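SusD superfamily protein (Bacteroides vulgatus ATCC 8482, PDB 3JQ0) probably binds glycans or other nutrients at the outer membrane, though its own substrate is not established. Local coordinates at residues 153-156 with 157-160; 179-182 with 183-186; 186-189 with 190-193. One frame throughout, in Å; residues are numbered along the deposited sequence.

Interaction 1 of 3, residues 153-156 with 157-160; sequences MEQI and KKDI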
loop_
_atom_site.group_PDB
_atom_site.type_symbol
_atom_site.label_atom_id
_atom_site.label_comp_id
_atom_site.label_asym_id
_atom_site.label_seq_id
_atom_site.Cartn_x
_atom_site.Cartn_y
_atom_site.Cartn_z
HETATM N N MSE A 153 -6.952 0.213 19.517
HETATM C CA MSE A 153 -8.065 0.161 18.582
HETATM C C MSE A 153 -9.235 1.006 19.014
HETATM O O MSE A 153 -9.865 1.664 18.192
HETATM C CB MSE A 153 -8.497 -1.302 18.297
HETATM C CG MSE A 153 -9.692 -1.379 17.364
HETATM SE SE MSE A 153 -9.372 -0.553 15.626
HETATM C CE MSE A 153 -8.644 -2.100 14.698
ATOM N N GLU A 154 -9.546 1.033 20.310
ATOM C CA GLU A 154 -10.608 1.925 20.783
ATOM C C GLU A 154 -10.301 3.397 20.463
ATOM O O GLU A 154 -11.185 4.142 20.065
ATOM C CB GLU A 154 -10.846 1.787 22.311
ATOM C CG GLU A 154 -11.441 0.456 22.853
ATOM C CD GLU A 154 -11.122 0.232 24.382
ATOM O OE1 GLU A 154 -10.824 1.207 25.111
ATOM O OE2 GLU A 154 -11.164 -0.912 24.860
ATOM N N GLN A 155 -9.032 3.809 20.607
ATOM C CA GLN A 155 -8.650 5.171 20.273
ATOM C C GLN A 155 -8.754 5.424 18.762
ATOM O O GLN A 155 -9.240 6.494 18.345
ATOM C CB GLN A 155 -7.237 5.464 20.780
ATOM C CG GLN A 155 -6.810 6.900 20.467
ATOM C CD GLN A 155 -7.637 7.945 21.177
ATOM O OE1 GLN A 155 -8.036 7.738 22.322
ATOM N NE2 GLN A 155 -7.923 9.066 20.495
ATOM N N ILE A 156 -8.329 4.468 17.953
ATOM C CA ILE A 156 -8.469 4.578 16.520
ATOM C C ILE A 156 -9.954 4.819 16.173
ATOM O O ILE A 156 -10.280 5.702 15.359
ATOM C CB ILE A 156 -7.890 3.325 15.804
ATOM C CG1 ILE A 156 -6.381 3.303 15.909
ATOM C CG2 ILE A 156 -8.372 3.200 14.360
ATOM C CD1 ILE A 156 -5.760 1.944 15.632
ATOM N N LYS A 157 -10.832 4.008 16.754
ATOM C CA LYS A 157 -12.262 4.134 16.490
ATOM C C LYS A 157 -12.822 5.485 16.955
ATOM O O LYS A 157 -13.681 6.071 16.306
ATOM C CB LYS A 157 -13.032 2.974 17.078
ATOM C CG LYS A 157 -12.790 1.695 16.329
ATOM C CD LYS A 157 -13.429 0.499 16.988
ATOM C CE LYS A 157 -13.252 -0.761 16.150
ATOM N NZ LYS A 157 -13.809 -1.928 16.913
ATOM N N LYS A 158 -12.333 5.987 18.093
ATOM C CA LYS A 158 -12.759 7.279 18.584
ATOM C C LYS A 158 -12.351 8.400 17.634
ATOM O O LYS A 158 -13.115 9.319 17.366
ATOM C CB LYS A 158 -12.179 7.477 19.991
ATOM C CG LYS A 158 -12.634 8.742 20.728
ATOM C CD LYS A 158 -11.958 8.860 22.081
ATOM C CE LYS A 158 -12.335 10.171 22.772
ATOM N NZ LYS A 158 -11.517 10.511 23.953
ATOM N N ASP A 159 -11.112 8.308 17.130
ATOM C CA ASP A 159 -10.636 9.313 16.180
ATOM C C ASP A 159 -11.357 9.215 14.835
ATOM O O ASP A 159 -11.601 10.236 14.206
ATOM C CB ASP A 159 -9.131 9.180 16.042
ATOM C CG ASP A 159 -8.387 9.761 17.226
ATOM O OD1 ASP A 159 -8.934 10.653 17.911
ATOM O OD2 ASP A 159 -7.196 9.359 17.421
ATOM N N ILE A 160 -11.661 7.997 14.371
ATOM C CA ILE A 160 -12.441 7.824 13.150
ATOM C C ILE A 160 -13.822 8.508 13.333
ATOM O O ILE A 160 -14.307 9.216 12.445
ATOM C CB ILE A 160 -12.591 6.340 12.778
ATOM C CG1 ILE A 160 -11.258 5.797 12.266
ATOM C CG2 ILE A 160 -13.736 6.139 11.788
ATOM C CD1 ILE A 160 -11.195 4.294 12.176
HETATM O O HOH W 1 -9.263 11.298 21.907
HETATM O O HOH W 2 -8.956 9.520 24.247
#
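K157 N, K158 N, D159 N and I160 N donate in turn to M153 O, E154 O, Q155 O and I156 O, four alpha-helical bonds of 2.9 Å each. The side-chain amide of Q155 adds a bond of its own: NE2 donates to OD2 of D159 at 3.2 Å, and the bond is straight at 169°. The acceptor lies in the amide plane, yet the donor comes down on OD2 from above the carboxylate, the two planes being 67° apart. A bend at chi2 (65°) brings the Q155 amide round towards D159, whose OD1 also forms a salt bridge with R111 on helix 97-122. In one of the two conformers of K158, two waters link the same amide to K158 NZ; one accepts from Q155 NE2, the other donates to Q155 OE1 at 2.8 Å. One residue before K158, the extended chain of K157 runs past selenomethionine M153, its CE lying 3.8 Å from M153 CG. Its NZ passes on to a hydrogen bond with S196 OG and a cation-pi contact with Y193, both outside this turn. CG2 of I156 meets CD1 of I160 at 3.7 Å on the buried side. Such i to i+3 and i to i+4 pairing, polar and water-linked on one side and apolar on another, is typical of an amphipathic helix packed within the helical, TPR-like part of a SusD fold.

Interaction 2 of 3, residues 179-182 with 183-186; sequences FWSA and AATQ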
loop_
_atom_site.group_PDB
_atom_site.type_symbol
_atom_site.label_atom_id
_atom_site.label_comp_id
_atom_site.label_asym_id
_atom_site.label_seq_id
_atom_site.Cartn_x
_atom_site.Cartn_y
_atom_site.Cartn_z
ATOM N N PHE A 179 -4.911 15.431 -0.315
ATOM C CA PHE A 179 -5.126 15.793 1.073
ATOM C C PHE A 179 -6.186 14.853 1.626
ATOM O O PHE A 179 -7.043 14.351 0.907
ATOM C CB PHE A 179 -5.556 17.271 1.228
ATOM C CG PHE A 179 -4.387 18.233 1.231
ATOM C CD1 PHE A 179 -3.567 18.413 0.116
ATOM C CD2 PHE A 179 -4.079 18.947 2.367
ATOM C CE1 PHE A 179 -2.498 19.303 0.163
ATOM C CE2 PHE A 179 -3.005 19.814 2.403
ATOM C CZ PHE A 179 -2.202 19.969 1.335
ATOM N N TRP A 180 -6.155 14.637 2.947
ATOM C CA TRP A 180 -7.109 13.760 3.574
ATOM C C TRP A 180 -8.536 14.298 3.397
ATOM O O TRP A 180 -8.749 15.501 3.322
ATOM C CB TRP A 180 -6.751 13.539 5.060
ATOM C CG TRP A 180 -7.406 12.341 5.684
ATOM C CD1 TRP A 180 -8.638 12.287 6.301
ATOM C CD2 TRP A 180 -6.866 11.018 5.728
ATOM N NE1 TRP A 180 -8.860 11.010 6.745
ATOM C CE2 TRP A 180 -7.821 10.202 6.402
ATOM C CE3 TRP A 180 -5.667 10.448 5.307
ATOM C CZ2 TRP A 180 -7.635 8.850 6.612
ATOM C CZ3 TRP A 180 -5.469 9.081 5.519
ATOM C CH2 TRP A 180 -6.446 8.306 6.180
ATOM N N SER A 181 -9.518 13.406 3.346
ATOM C CA SER A 181 -10.913 13.769 3.013
ATOM C C SER A 181 -11.857 12.792 3.702
ATOM O O SER A 181 -11.442 11.761 4.281
ATOM C CB SER A 181 -11.127 13.698 1.503
ATOM O OG SER A 181 -11.070 12.354 1.057
ATOM N N ALA A 182 -13.155 13.052 3.581
ATOM C CA ALA A 182 -14.155 12.189 4.180
ATOM C C ALA A 182 -14.095 10.758 3.664
ATOM O O ALA A 182 -14.269 9.802 4.432
ATOM C CB ALA A 182 -15.554 12.757 3.989
ATOM N N ALA A 183 -13.823 10.588 2.366
ATOM C CA ALA A 183 -13.768 9.261 1.802
ATOM C C ALA A 183 -12.521 8.524 2.296
ATOM O O ALA A 183 -12.553 7.311 2.435
ATOM C CB ALA A 183 -13.816 9.291 0.270
ATOM N N ALA A 184 -11.434 9.236 2.564
ATOM C CA ALA A 184 -10.251 8.619 3.149
ATOM C C ALA A 184 -10.583 8.068 4.550
ATOM O O ALA A 184 -10.222 6.939 4.924
ATOM C CB ALA A 184 -9.069 9.578 3.214
ATOM N N THR A 185 -11.292 8.866 5.363
ATOM C CA THR A 185 -11.737 8.388 6.682
ATOM C C THR A 185 -12.649 7.154 6.537
ATOM O O THR A 185 -12.512 6.218 7.334
ATOM C CB THR A 185 -12.429 9.493 7.479
ATOM O OG1 THR A 185 -11.405 10.398 7.839
ATOM C CG2 THR A 185 -13.097 8.940 8.746
ATOM N N GLN A 186 -13.568 7.117 5.583
ATOM C CA GLN A 186 -14.420 5.940 5.413
ATOM C C GLN A 186 -13.632 4.693 4.982
ATOM O O GLN A 186 -13.914 3.614 5.459
ATOM C CB GLN A 186 -15.587 6.209 4.477
ATOM C CG GLN A 186 -16.541 7.266 5.016
ATOM C CD GLN A 186 -17.140 6.870 6.342
ATOM O OE1 GLN A 186 -17.783 5.809 6.464
ATOM N NE2 GLN A 186 -16.935 7.715 7.347
HETATM O O HOH W 3 -13.957 12.538 0.179
HETATM O O HOH W 4 -15.788 10.363 6.853
#
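W180 and T185 are joined by a hydrogen bond that ties the residue before the N-cap to the first turn of helix 182-199: indole NE1 donates to T185 OG1 at 2.8 Å and 165°. The hydroxyl oxygen lies at the ring's edge, only 5° out of its plane, and the two side chains cross at about a right angle. With chi1 of T185 at -71°, OG1 stands beside its own backbone N and faces the indole; it is also hydrogen-bonded to S163 OG on helix 149-167, so the oxygen has two hydrogen-bond partners. The apolar part is a CH-pi contact. A184 CB sits over one face of the indole, 3.6 Å from the centroid of the five-membered ring, and comes to 3.5 Å of W180 CE2. Further out in the fold, F245 meets W180 edge-to-face, and F167 and M110 pack on it. Replacing W180 with an alanine would probably leave T185 OG1 without its indole donor and open a gap over the A184 methyl. Capping is the third kind: S181, at the N-cap, accepts at OG from A184 N in a weak bond of 3.5 Å, while a water donates to the same OG and accepts from A183 N, covering a second amide of the first turn. Regular helical bonding starts with T185 N to S181 O (3.1 Å) and Q186 N to A182 O (3.0 Å). Another water spans A182 O and Q186 NE2, an amide nitrogen that also donates to E164. A serine N-cap with a water serving the neighbouring amide, preceded by a tryptophan folded back onto the first turn, marks this entry into a helix of the SusD helical region.

Interaction 3 of 3, residues 186-189 with 190-193; sequences QMLK and GEAY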
loop_
_atom_site.group_PDB
_atom_site.type_symbol
_atom_site.label_atom_id
_atom_site.label_comp_id
_atom_site.label_asym_id
_atom_site.label_seq_id
_atom_site.Cartn_x
_atom_site.Cartn_y
_atom_site.Cartn_z
ATOM N N GLN A 186 -13.568 7.117 5.583
ATOM C CA GLN A 186 -14.420 5.940 5.413
ATOM C C GLN A 186 -13.632 4.693 4.982
ATOM O O GLN A 186 -13.914 3.614 5.459
ATOM C CB GLN A 186 -15.587 6.209 4.477
ATOM C CG GLN A 186 -16.541 7.266 5.016
ATOM C CD GLN A 186 -17.140 6.870 6.342
ATOM O OE1 GLN A 186 -17.783 5.809 6.464
ATOM N NE2 GLN A 186 -16.935 7.715 7.347
HETATM N N MSE A 187 -12.607 4.865 4.126
HETATM C CA MSE A 187 -11.729 3.752 3.782
HETATM C C MSE A 187 -11.050 3.217 5.032
HETATM O O MSE A 187 -11.016 2.001 5.277
HETATM C CB MSE A 187 -10.658 4.198 2.773
HETATM C CG MSE A 187 -11.095 4.261 1.321
HETATM SE SE MSE A 187 -11.690 2.576 0.586
HETATM C CE MSE A 187 -10.107 1.562 0.753
ATOM N N LEU A 188 -10.449 4.092 5.822
ATOM C CA LEU A 188 -9.744 3.690 7.027
ATOM C C LEU A 188 -10.721 3.032 8.003
ATOM O O LEU A 188 -10.402 2.029 8.639
ATOM C CB LEU A 188 -9.090 4.908 7.658
ATOM C CG LEU A 188 -8.473 4.669 9.033
ATOM C CD1 LEU A 188 -7.348 3.640 8.985
ATOM C CD2 LEU A 188 -7.980 6.002 9.612
ATOM N N LYS A 189 -11.915 3.581 8.111
ATOM C CA LYS A 189 -12.954 2.990 8.978
ATOM C C LYS A 189 -13.255 1.552 8.545
ATOM O O LYS A 189 -13.343 0.637 9.372
ATOM C CB LYS A 189 -14.195 3.859 8.932
ATOM C CG LYS A 189 -15.299 3.379 9.887
ATOM C CD LYS A 189 -16.489 4.305 9.910
ATOM C CE LYS A 189 -17.517 3.918 10.938
ATOM N NZ LYS A 189 -18.721 4.818 10.868
ATOM N N GLY A 190 -13.425 1.339 7.246
ATOM C CA GLY A 190 -13.671 -0.004 6.763
ATOM C C GLY A 190 -12.514 -0.936 7.118
ATOM O O GLY A 190 -12.733 -2.075 7.594
ATOM N N GLU A 191 -11.271 -0.465 6.937
ATOM C CA GLU A 191 -10.147 -1.305 7.267
ATOM C C GLU A 191 -10.105 -1.628 8.754
ATOM O O GLU A 191 -9.820 -2.766 9.161
ATOM C CB GLU A 191 -8.810 -0.650 6.878
ATOM C CG GLU A 191 -8.669 -0.392 5.395
ATOM C CD GLU A 191 -7.234 -0.074 5.031
ATOM O OE1 GLU A 191 -6.615 0.844 5.604
ATOM O OE2 GLU A 191 -6.690 -0.843 4.213
ATOM N N ALA A 192 -10.343 -0.629 9.585
ATOM C CA ALA A 192 -10.237 -0.791 11.029
ATOM C C ALA A 192 -11.309 -1.738 11.565
ATOM O O ALA A 192 -11.021 -2.593 12.422
ATOM C CB ALA A 192 -10.354 0.564 11.736
ATOM N N TYR A 193 -12.547 -1.637 11.051
ATOM C CA TYR A 193 -13.599 -2.522 11.513
ATOM C C TYR A 193 -13.449 -3.921 10.915
ATOM O O TYR A 193 -13.850 -4.897 11.574
ATOM C CB TYR A 193 -14.985 -1.885 11.326
ATOM C CG TYR A 193 -15.280 -0.845 12.345
ATOM C CD1 TYR A 193 -14.859 0.473 12.222
ATOM C CD2 TYR A 193 -16.037 -1.160 13.476
ATOM C CE1 TYR A 193 -15.141 1.409 13.193
ATOM C CE2 TYR A 193 -16.335 -0.218 14.442
ATOM C CZ TYR A 193 -15.875 1.076 14.301
ATOM O OH TYR A 193 -16.164 2.037 15.256
#
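G190 N donates to Q186 O at 2.9 Å, opening a run of alpha-helical bonds in which each residue of 190-193 reaches back four positions. G190 presents no side chain, and its amide is tied to the backbone of Q186, whose own side-chain amide turns off to E164 and N216. E191 N follows with a bond to M187 O at 3.0 Å, and E191 CG rests 3.4 Å from that same carbonyl oxygen. The extended E191 chain carries its carboxylate to Y362 OH and Q370 NE2, hydrogen-bonded to OE1 and OE2 respectively. A192 N binds L188 O at 2.8 Å, and A192 CB lies 3.4 Å from that oxygen. Y193 completes the set with N to K189 O at 2.9 Å. Because its chi1 of -76° sets the ring beside its own backbone N, the ring's edge is brought onto the preceding turn: Y193 CD1 lies 3.2 Å from K189 O, close to the ring plane. The extended K189 chain crosses Y193 obliquely, its CG 3.8 Å from the same CD1, before NZ forms a salt bridge with E164. The closest side-chain meeting across this turn, K189 with Y193, is thus between carbons. The charge of K189 is met by E164 and the carboxylate of E191 is held by the neutral Y362 and Q370, so these polar ends reach helix 149-167, strand 359-363 and helix 364-377.

How the interactions relate
Along the chain the three contacts come in series: interaction 1 in the middle of helix 149-167, interaction 2 at the start of helix 182-199, and interaction 3 directly after it, sharing Q186. The centres of interactions 1 and 2 lie about 15 Å apart. Those of interactions 1 and 3 are about 11 Å apart. Between interactions 2 and 3 the centres are about 10 Å apart. The two consecutive helices pack side by side, and interactions 1 and 3 touch there: M153 CE approaches A192 O at 3.3 Å, and I160 lies on K189 and A192. Interaction 2 meets interaction 1 where I160 O lies near T185 CG2. Together they tie two consecutive helices to each other and to helix 97-122, within the helical part of the SusD fold.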